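Local coordinates for L-lysine 6-monooxygenase (PDB 5CQF), which probably hydroxylates the side-chain amine of L-lysine or a related amino acid, using FAD and NADPH, in a siderophore pathway, at residues 14-20 with 161-167; 30-36 with 81-87; 75-79 with 116-120. All coordinates share one frame; numbering follows the deposited sequence.

Interaction 1: residues 14-20 with 161-167; sequences SDAICIG and TRNLVLS
Ile17, Cys18 and Ile19 pair in parallel with Leu164, Val165 and Leu166, joined mainly by a ladder of backbone hydrogen bonds. Ile17 N donates to Asn163 O (3.0 Å), Val165 N to Ile17 O, Ile19 N to Val165 O (2.8 Å), and Ser167 N ends the run at Ile19 O with a more bent bond, 140° at the hydrogen. At the N-terminal end of the ladder a side chain takes over: Asn163 ND2 reaches Asp15 O at 3.0 Å, the acceptor lying in the amide plane, while Asn163 OD1 turns to Asn393 on the next strand. Thr161 OG1 accepts from Asn163 N (3.1 Å) in an ST turn.

Apolar contacts divide between the two faces. On the face of Ile17 and Ile19, Leu164 CD1 lies 4.2 Å from Ile19 CD1, and Ile17 CG1 meets Thr161 CG2 at an oblique angle (3.9 Å). On the other, chi1 of 176° turns Cys18 SG toward Val165 CG1 and to 3.4 Å from Ser167 OG.

With strand 47-50 bonded to the far edge of 16-19, and Gly20 probably opening a GxGxxG motif, the pairing is consistent with FAD binding in a Rossmann-type domain.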
loop_
_atom_site.group_PDB
_atom_site.type_symbol
_atom_site.label_atom_id
_atom_site.label_comp_id
_atom_site.label_asym_id
_atom_site.label_seq_id
_atom_site.Cartn_x
_atom_site.Cartn_y
_atom_site.Cartn_z
ATOM N N SER A 14 -40.843 0.687 31.911
ATOM C CA SER A 14 -39.427 0.424 32.213
ATOM C C SER A 14 -38.739 1.746 32.493
ATOM O O SER A 14 -39.271 2.800 32.144
ATOM C CB SER A 14 -38.739 -0.294 31.050
ATOM O OG SER A 14 -39.078 0.305 29.810
ATOM N N ASP A 15 -37.563 1.696 33.119
ATOM C CA ASP A 15 -36.818 2.923 33.458
ATOM C C ASP A 15 -36.487 3.781 32.236
ATOM O O ASP A 15 -36.375 4.998 32.337
ATOM C CB ASP A 15 -35.510 2.598 34.177
ATOM C CG ASP A 15 -35.724 1.818 35.457
ATOM O OD1 ASP A 15 -36.594 2.228 36.261
ATOM O OD2 ASP A 15 -35.015 0.797 35.648
ATOM N N ALA A 16 -36.310 3.131 31.093
ATOM C CA ALA A 16 -36.058 3.824 29.855
ATOM C C ALA A 16 -36.566 3.033 28.655
ATOM O O ALA A 16 -36.697 1.807 28.715
ATOM C CB ALA A 16 -34.572 4.087 29.716
ATOM N N ILE A 17 -36.854 3.757 27.575
ATOM C CA ILE A 17 -37.153 3.151 26.283
ATOM C C ILE A 17 -36.210 3.743 25.255
ATOM O O ILE A 17 -36.026 4.970 25.183
ATOM C CB ILE A 17 -38.602 3.403 25.826
ATOM C CG1 ILE A 17 -39.626 2.829 26.821
ATOM C CG2 ILE A 17 -38.843 2.809 24.445
ATOM C CD1 ILE A 17 -39.772 1.323 26.762
ATOM N N CYS A 18 -35.599 2.865 24.469
ATOM C CA CYS A 18 -34.765 3.273 23.335
ATOM C C CYS A 18 -35.498 2.913 22.070
ATOM O O CYS A 18 -35.926 1.767 21.917
ATOM C CB CYS A 18 -33.422 2.555 23.358
ATOM S SG CYS A 18 -32.342 2.910 21.926
ATOM N N ILE A 19 -35.671 3.873 21.172
ATOM C CA ILE A 19 -36.299 3.579 19.901
ATOM C C ILE A 19 -35.194 3.346 18.874
ATOM O O ILE A 19 -34.414 4.239 18.590
ATOM C CB ILE A 19 -37.237 4.704 19.437
ATOM C CG1 ILE A 19 -38.368 4.896 20.455
ATOM C CG2 ILE A 19 -37.888 4.334 18.112
ATOM C CD1 ILE A 19 -39.251 6.092 20.168
ATOM N N GLY A 20 -35.168 2.134 18.316
ATOM C CA GLY A 20 -34.220 1.735 17.292
ATOM C C GLY A 20 -33.313 0.668 17.859
ATOM O O GLY A 20 -32.772 0.812 18.967
ATOM N N THR A 161 -42.567 5.744 30.231
ATOM C CA THR A 161 -41.226 5.993 30.745
ATOM C C THR A 161 -40.991 7.471 30.978
ATOM O O THR A 161 -41.604 8.299 30.322
ATOM C CB THR A 161 -40.161 5.473 29.751
ATOM O OG1 THR A 161 -38.876 5.483 30.371
ATOM C CG2 THR A 161 -40.118 6.352 28.507
ATOM N N ARG A 162 -40.095 7.795 31.903
ATOM C CA ARG A 162 -39.561 9.159 32.041
ATOM C C ARG A 162 -38.297 9.379 31.183
ATOM O O ARG A 162 -37.805 10.509 31.070
ATOM C CB ARG A 162 -39.197 9.449 33.510
ATOM C CG ARG A 162 -40.350 9.489 34.503
ATOM C CD ARG A 162 -39.862 9.868 35.906
ATOM N NE ARG A 162 -40.878 9.647 36.955
ATOM C CZ ARG A 162 -41.771 10.548 37.398
ATOM N NH1 ARG A 162 -41.824 11.792 36.915
ATOM N NH2 ARG A 162 -42.632 10.198 38.346
ATOM N N ASN A 163 -37.732 8.310 30.613
ATOM C CA ASN A 163 -36.425 8.413 29.969
ATOM C C ASN A 163 -36.443 7.833 28.581
ATOM O O ASN A 163 -36.663 6.644 28.415
ATOM C CB ASN A 163 -35.380 7.744 30.840
ATOM C CG ASN A 163 -35.250 8.434 32.188
ATOM O OD1 ASN A 163 -34.907 9.626 32.247
ATOM N ND2 ASN A 163 -35.569 7.723 33.265
ATOM N N LEU A 164 -36.241 8.688 27.581
ATOM C CA LEU A 164 -36.427 8.286 26.196
ATOM C C LEU A 164 -35.154 8.505 25.376
ATOM O O LEU A 164 -34.551 9.573 25.448
ATOM C CB LEU A 164 -37.567 9.091 25.577
ATOM C CG LEU A 164 -37.952 8.696 24.142
ATOM C CD1 LEU A 164 -38.626 7.334 24.118
ATOM C CD2 LEU A 164 -38.843 9.736 23.485
ATOM N N VAL A 165 -34.755 7.497 24.598
ATOM C CA VAL A 165 -33.606 7.611 23.691
ATOM C C VAL A 165 -34.080 7.377 22.268
ATOM O O VAL A 165 -34.748 6.388 21.994
ATOM C CB VAL A 165 -32.501 6.598 24.052
ATOM C CG1 VAL A 165 -31.291 6.769 23.134
ATOM C CG2 VAL A 165 -32.087 6.760 25.512
ATOM N N LEU A 166 -33.768 8.300 21.364
ATOM C CA LEU A 166 -34.150 8.126 19.966
ATOM C C LEU A 166 -32.926 7.750 19.221
ATOM O O LEU A 166 -32.021 8.536 19.167
ATOM C CB LEU A 166 -34.699 9.404 19.357
ATOM C CG LEU A 166 -36.207 9.603 19.445
ATOM C CD1 LEU A 166 -36.609 9.807 20.880
ATOM C CD2 LEU A 166 -36.577 10.809 18.594
ATOM N N SER A 167 -32.930 6.540 18.666
ATOM C CA SER A 167 -31.779 5.907 18.002
ATOM C C SER A 167 -32.268 5.370 16.678
ATOM O O SER A 167 -31.852 4.291 16.253
ATOM C CB SER A 167 -31.238 4.707 18.829
ATOM O OG SER A 167 -30.532 5.087 20.007
#

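Interaction 2: residues 30-36 with 81-87; sequences CAFEDAR and RNPRSRF
The Arg81 guanidinium lays one face against the helix backbone at Ala31, whose CA sits 3.4 Å above its plane, and turns its edge to the Asp34 carboxylate. Its chain runs extended to CD and bends at chi3 (58°) to get there. Arg81 NH1 and NH2 both grip one oxygen, Asp34 OD2, each at 3.1 Å, with the carboxylate and guanidinium planes 47° apart. The Arg86 guanidinium has Phe87 CZ over the centre of one face and Glu33 O at its edge. Phe87 carries Arg86 CG over one ring face, offset toward the rim, and Cys30 SG meets the ring obliquely, 4.3 Å from its centroid.

Asn82 ND2 adds a third donor to Asp34 OD2 at 2.9 Å, from well above the carboxylate plane. Asp34 OD1 takes Ser85 OG on its syn lone pair (2.8 Å) and a water, which accepts from Arg86 N and NH1. Asx and ST turns, Arg84 N to Asn82 OD1 and Phe87 N to Ser85 OG, hold these donors in place.

Glu33 OE1 makes a long salt bridge to Arg86 NH2 (3.9 Å) and a salt bridge with a weak hydrogen bond to Arg36 NE. Arg84 carries the loop on to Glu37 of the second subunit. With five donors on its oxygens, the buried Asp34 carboxylate is probably well compensated and likely ionised, fixing the loop to helix 23-37.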
loop_
_atom_site.group_PDB
_atom_site.type_symbol
_atom_site.label_atom_id
_atom_site.label_comp_id
_atom_site.label_asym_id
_atom_site.label_seq_id
_atom_site.Cartn_x
_atom_site.Cartn_y
_atom_site.Cartn_z
ATOM N N CYS A 30 -24.980 -2.821 24.600
ATOM C CA CYS A 30 -23.701 -3.390 25.009
ATOM C C CYS A 30 -23.168 -2.721 26.266
ATOM O O CYS A 30 -22.578 -3.370 27.087
ATOM C CB CYS A 30 -22.656 -3.302 23.907
ATOM S SG CYS A 30 -22.964 -4.386 22.510
ATOM N N ALA A 31 -23.348 -1.425 26.423
ATOM C CA ALA A 31 -22.906 -0.761 27.659
ATOM C C ALA A 31 -23.641 -1.316 28.866
ATOM O O ALA A 31 -23.033 -1.544 29.908
ATOM C CB ALA A 31 -23.108 0.742 27.595
ATOM N N PHE A 32 -24.943 -1.523 28.725
ATOM C CA PHE A 32 -25.718 -2.058 29.847
ATOM C C PHE A 32 -25.317 -3.481 30.150
ATOM O O PHE A 32 -25.067 -3.819 31.312
ATOM C CB PHE A 32 -27.218 -1.941 29.597
ATOM C CG PHE A 32 -27.726 -0.545 29.763
ATOM C CD1 PHE A 32 -27.830 0.007 31.019
ATOM C CD2 PHE A 32 -28.035 0.231 28.668
ATOM C CE1 PHE A 32 -28.260 1.295 31.189
ATOM C CE2 PHE A 32 -28.473 1.530 28.823
ATOM C CZ PHE A 32 -28.595 2.063 30.092
ATOM N N GLU A 33 -25.207 -4.305 29.117
ATOM C CA GLU A 33 -24.768 -5.680 29.345
ATOM C C GLU A 33 -23.363 -5.765 29.931
ATOM O O GLU A 33 -23.157 -6.528 30.848
ATOM C CB GLU A 33 -24.895 -6.528 28.085
ATOM C CG GLU A 33 -26.339 -6.716 27.625
ATOM C CD GLU A 33 -27.185 -7.572 28.580
ATOM O OE1 GLU A 33 -26.633 -8.536 29.171
ATOM O OE2 GLU A 33 -28.398 -7.282 28.735
ATOM N N ASP A 34 -22.394 -5.000 29.424
ATOM C CA ASP A 34 -21.066 -4.963 30.064
ATOM C C ASP A 34 -21.210 -4.740 31.567
ATOM O O ASP A 34 -20.575 -5.409 32.367
ATOM C CB ASP A 34 -20.189 -3.840 29.502
ATOM C CG ASP A 34 -19.565 -4.184 28.135
ATOM O OD1 ASP A 34 -19.777 -5.313 27.614
ATOM O OD2 ASP A 34 -18.861 -3.296 27.579
ATOM N N ALA A 35 -22.056 -3.786 31.931
ATOM C CA ALA A 35 -22.255 -3.410 33.321
ATOM C C ALA A 35 -22.931 -4.525 34.157
ATOM O O ALA A 35 -22.453 -4.875 35.239
ATOM C CB ALA A 35 -23.049 -2.118 33.383
ATOM N N ARG A 36 -24.012 -5.085 33.619
ATOM C CA ARG A 36 -24.706 -6.240 34.199
ATOM C C ARG A 36 -23.743 -7.393 34.492
ATOM O O ARG A 36 -23.746 -7.960 35.596
ATOM C CB ARG A 36 -25.811 -6.721 33.241
ATOM C CG ARG A 36 -26.864 -7.644 33.853
ATOM C CD ARG A 36 -27.402 -8.650 32.840
ATOM N NE ARG A 36 -26.339 -9.542 32.350
ATOM C CZ ARG A 36 -25.950 -10.692 32.919
ATOM N NH1 ARG A 36 -26.528 -11.160 34.024
ATOM N NH2 ARG A 36 -24.968 -11.394 32.376
ATOM N N ARG A 81 -14.919 2.476 24.042
ATOM C CA ARG A 81 -15.513 2.689 25.369
ATOM C C ARG A 81 -14.974 1.683 26.384
ATOM O O ARG A 81 -14.646 2.063 27.507
ATOM C CB ARG A 81 -17.029 2.519 25.290
ATOM C CG ARG A 81 -17.711 2.554 26.644
ATOM C CD ARG A 81 -19.225 2.408 26.567
ATOM N NE ARG A 81 -19.607 1.169 25.903
ATOM C CZ ARG A 81 -19.567 -0.044 26.447
ATOM N NH1 ARG A 81 -19.212 -0.223 27.715
ATOM N NH2 ARG A 81 -19.911 -1.097 25.710
ATOM N N ASN A 82 -14.892 0.401 25.994
ATOM C CA ASN A 82 -14.422 -0.665 26.905
ATOM C C ASN A 82 -13.796 -1.850 26.146
ATOM O O ASN A 82 -14.505 -2.703 25.664
ATOM C CB ASN A 82 -15.602 -1.165 27.750
ATOM C CG ASN A 82 -15.262 -2.395 28.543
ATOM O OD1 ASN A 82 -14.117 -2.613 28.908
ATOM N ND2 ASN A 82 -16.264 -3.205 28.821
ATOM N N PRO A 83 -12.486 -1.865 26.001
ATOM C CA PRO A 83 -11.844 -2.942 25.267
ATOM C C PRO A 83 -12.045 -4.352 25.878
ATOM O O PRO A 83 -11.841 -5.321 25.190
ATOM C CB PRO A 83 -10.367 -2.563 25.328
ATOM C CG PRO A 83 -10.377 -1.074 25.475
ATOM C CD PRO A 83 -11.514 -0.835 26.399
ATOM N N ARG A 84 -12.460 -4.452 27.134
ATOM C CA ARG A 84 -12.637 -5.727 27.785
ATOM C C ARG A 84 -14.027 -6.296 27.562
ATOM O O ARG A 84 -14.320 -7.406 27.978
ATOM C CB ARG A 84 -12.392 -5.573 29.280
ATOM C CG ARG A 84 -11.048 -4.954 29.574
ATOM C CD ARG A 84 -10.771 -5.021 31.044
ATOM N NE ARG A 84 -10.474 -6.393 31.475
ATOM C CZ ARG A 84 -10.357 -6.769 32.754
ATOM N NH1 ARG A 84 -10.502 -5.893 33.732
ATOM N NH2 ARG A 84 -10.096 -8.030 33.055
ATOM N N SER A 85 -14.879 -5.545 26.897
ATOM C CA SER A 85 -16.214 -6.012 26.591
ATOM C C SER A 85 -16.179 -7.355 25.886
ATOM O O SER A 85 -15.291 -7.621 25.089
ATOM C CB SER A 85 -16.914 -4.987 25.718
ATOM O OG SER A 85 -18.192 -5.419 25.313
ATOM N N ARG A 86 -17.167 -8.198 26.155
ATOM C CA ARG A 86 -17.227 -9.457 25.464
ATOM C C ARG A 86 -17.761 -9.341 24.035
ATOM O O ARG A 86 -17.737 -10.327 23.297
ATOM C CB ARG A 86 -17.973 -10.502 26.295
ATOM C CG ARG A 86 -19.481 -10.431 26.324
ATOM C CD ARG A 86 -19.971 -11.306 27.477
ATOM N NE ARG A 86 -21.425 -11.380 27.551
ATOM C CZ ARG A 86 -22.212 -10.512 28.189
ATOM N NH1 ARG A 86 -21.716 -9.445 28.818
ATOM N NH2 ARG A 86 -23.520 -10.698 28.173
ATOM N N PHE A 87 -18.134 -8.124 23.626
ATOM C CA PHE A 87 -18.646 -7.842 22.276
ATOM C C PHE A 87 -17.650 -7.186 21.313
ATOM O O PHE A 87 -18.021 -6.745 20.236
ATOM C CB PHE A 87 -19.896 -7.007 22.410
ATOM C CG PHE A 87 -20.812 -7.512 23.486
ATOM C CD1 PHE A 87 -21.461 -8.739 23.335
ATOM C CD2 PHE A 87 -20.991 -6.800 24.654
ATOM C CE1 PHE A 87 -22.301 -9.234 24.323
ATOM C CE2 PHE A 87 -21.826 -7.281 25.643
ATOM C CZ PHE A 87 -22.480 -8.500 25.479
HETATM O O HOH W 1 -19.086 -7.895 28.262
#

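Interaction 3: residues 75-79 with 116-120; sequences RDLVT and DYLGW
Tyr117 OH is the atom that reaches the loop, coming in beside the backbone of Asp76 and Leu77. Leu77 N points to Tyr117 OH near the plane of the ring, but at 3.4 Å the hydrogen bond is weak; the hydroxyl's stronger partner is Phe87 O. Asp76 CB stands 3.6 Å from Tyr117 OH, and the Asp76 side chain crosses the tyrosine at about a right angle. Beside this polar end, Leu77 CD1 touches Leu118 CD1 at 3.6 Å and lies 4.1 Å from Tyr117 CE2.

The tyrosine side chain leaves the helix toward the loop, and with CG anti to the backbone N (chi1 165°) the ring is carried on to Asp76 and Leu77.

Behind the first shell, Asp76 shapes the loop. Asp76 OD1 accepts from both Val78 N (2.8 Å) and Thr79 N (2.7 Å), the first arriving above the carboxylate plane and the second on the syn lone pair, so that the chain curls round the carboxylate in an Asx motif. Asp76 OD2 takes Thr79 OG1 at 2.7 Å and also Phe89 N, at the start of the next helix.

Leu77 and Leu118 both rest on Ile26 of helix 23-37, while Phe89 of helix 89-96 packs edge-to-face with the Tyr117 ring. The loop is thus held among helices 23-37, 89-96 and 111-125.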
loop_
_atom_site.group_PDB
_atom_site.type_symbol
_atom_site.label_atom_id
_atom_site.label_comp_id
_atom_site.label_asym_id
_atom_site.label_seq_id
_atom_site.Cartn_x
_atom_site.Cartn_y
_atom_site.Cartn_z
ATOM N N ARG A 75 -12.096 0.246 16.174
ATOM C CA ARG A 75 -13.167 1.215 16.144
ATOM C C ARG A 75 -14.457 0.476 15.793
ATOM O O ARG A 75 -15.066 0.702 14.730
ATOM C CB ARG A 75 -12.807 2.333 15.179
ATOM C CG ARG A 75 -11.514 2.995 15.659
ATOM C CD ARG A 75 -11.054 4.231 14.874
ATOM N NE ARG A 75 -12.132 5.178 14.738
ATOM C CZ ARG A 75 -12.442 5.829 13.614
ATOM N NH1 ARG A 75 -11.734 5.639 12.496
ATOM N NH2 ARG A 75 -13.483 6.661 13.629
ATOM N N ASP A 76 -14.835 -0.397 16.734
ATOM C CA ASP A 76 -15.985 -1.282 16.676
ATOM C C ASP A 76 -17.068 -0.730 17.597
ATOM O O ASP A 76 -16.987 0.439 17.985
ATOM C CB ASP A 76 -15.570 -2.730 17.045
ATOM C CG ASP A 76 -15.075 -2.904 18.498
ATOM O OD1 ASP A 76 -15.432 -2.140 19.394
ATOM O OD2 ASP A 76 -14.291 -3.841 18.748
ATOM N N LEU A 77 -18.066 -1.553 17.967
ATOM C CA LEU A 77 -19.217 -1.068 18.748
ATOM C C LEU A 77 -18.963 -0.912 20.214
ATOM O O LEU A 77 -19.847 -0.391 20.906
ATOM C CB LEU A 77 -20.439 -1.984 18.597
ATOM C CG LEU A 77 -21.172 -1.861 17.279
ATOM C CD1 LEU A 77 -22.169 -2.994 17.155
ATOM C CD2 LEU A 77 -21.869 -0.505 17.103
ATOM N N VAL A 78 -17.816 -1.381 20.720
ATOM C CA VAL A 78 -17.574 -1.339 22.195
ATOM C C VAL A 78 -16.213 -0.931 22.661
ATOM O O VAL A 78 -16.094 -0.311 23.703
ATOM C CB VAL A 78 -17.884 -2.693 22.875
ATOM C CG1 VAL A 78 -19.331 -3.039 22.643
ATOM C CG2 VAL A 78 -16.990 -3.817 22.352
ATOM N N THR A 79 -15.194 -1.298 21.897
ATOM C CA THR A 79 -13.802 -1.206 22.317
ATOM C C THR A 79 -13.376 0.213 22.677
ATOM O O THR A 79 -12.626 0.376 23.620
ATOM C CB THR A 79 -12.892 -1.795 21.223
ATOM O OG1 THR A 79 -13.104 -3.199 21.122
ATOM C CG2 THR A 79 -11.407 -1.504 21.467
ATOM N N ASP A 116 -21.910 -9.093 9.635
ATOM C CA ASP A 116 -21.891 -10.336 10.395
ATOM C C ASP A 116 -21.546 -10.103 11.854
ATOM O O ASP A 116 -22.214 -10.630 12.759
ATOM C CB ASP A 116 -20.899 -11.326 9.793
ATOM C CG ASP A 116 -21.079 -12.728 10.356
ATOM O OD1 ASP A 116 -22.120 -13.332 10.062
ATOM O OD2 ASP A 116 -20.217 -13.228 11.097
ATOM N N TYR A 117 -20.512 -9.298 12.088
ATOM C CA TYR A 117 -20.150 -8.906 13.460
ATOM C C TYR A 117 -21.337 -8.311 14.165
ATOM O O TYR A 117 -21.662 -8.649 15.286
ATOM C CB TYR A 117 -18.992 -7.900 13.439
ATOM C CG TYR A 117 -18.757 -7.139 14.740
ATOM C CD1 TYR A 117 -18.297 -7.779 15.886
ATOM C CD2 TYR A 117 -18.983 -5.754 14.807
ATOM C CE1 TYR A 117 -18.085 -7.069 17.062
ATOM C CE2 TYR A 117 -18.766 -5.041 15.969
ATOM C CZ TYR A 117 -18.324 -5.689 17.083
ATOM O OH TYR A 117 -18.140 -4.967 18.221
ATOM N N LEU A 118 -21.999 -7.404 13.475
ATOM C CA LEU A 118 -23.095 -6.685 14.061
ATOM C C LEU A 118 -24.248 -7.619 14.426
ATOM O O LEU A 118 -24.854 -7.493 15.492
ATOM C CB LEU A 118 -23.524 -5.612 13.072
ATOM C CG LEU A 118 -24.806 -4.928 13.459
ATOM C CD1 LEU A 118 -24.488 -3.871 14.492
ATOM C CD2 LEU A 118 -25.445 -4.327 12.220
ATOM N N GLY A 119 -24.563 -8.570 13.560
ATOM C CA GLY A 119 -25.539 -9.638 13.921
ATOM C C GLY A 119 -25.026 -10.475 15.085
ATOM O O GLY A 119 -25.781 -10.893 15.947
ATOM N N TRP A 120 -23.723 -10.706 15.141
ATOM C CA TRP A 120 -23.177 -11.521 16.205
ATOM C C TRP A 120 -23.317 -10.826 17.545
ATOM O O TRP A 120 -23.571 -11.473 18.566
ATOM C CB TRP A 120 -21.726 -11.878 15.871
ATOM C CG TRP A 120 -20.934 -12.585 16.913
ATOM C CD1 TRP A 120 -20.754 -13.945 17.029
ATOM C CD2 TRP A 120 -20.097 -11.992 17.918
ATOM N NE1 TRP A 120 -19.904 -14.216 18.070
ATOM C CE2 TRP A 120 -19.498 -13.043 18.639
ATOM C CE3 TRP A 120 -19.818 -10.675 18.294
ATOM C CZ2 TRP A 120 -18.641 -12.817 19.718
ATOM C CZ3 TRP A 120 -18.975 -10.455 19.370
ATOM C CH2 TRP A 120 -18.398 -11.518 20.068
#

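Interactions 1 and 3 are buried, whereas interaction 2 runs from a buried carboxylate out to partly exposed arginines; both 2 and 3 touch the second subunit. Strand 16-19 of interaction 1 leads directly into helix 23-37 of interaction 2, yet the two contacts do not touch. Interactions 2 and 3 do: they share the loop before helix 89-96, are linked through Phe87 and Tyr117, and Val78 packs on Cys30 and Ser85. Their chemistry follows their place. Inside the sheet, backbone bonds dominate; between helix and loop in interaction 2 there are salt bridges, neutral hydrogen bonds and a water; in 75-79 with 116-120, apolar packing, with one weak bond, on a loop shaped by Asp76.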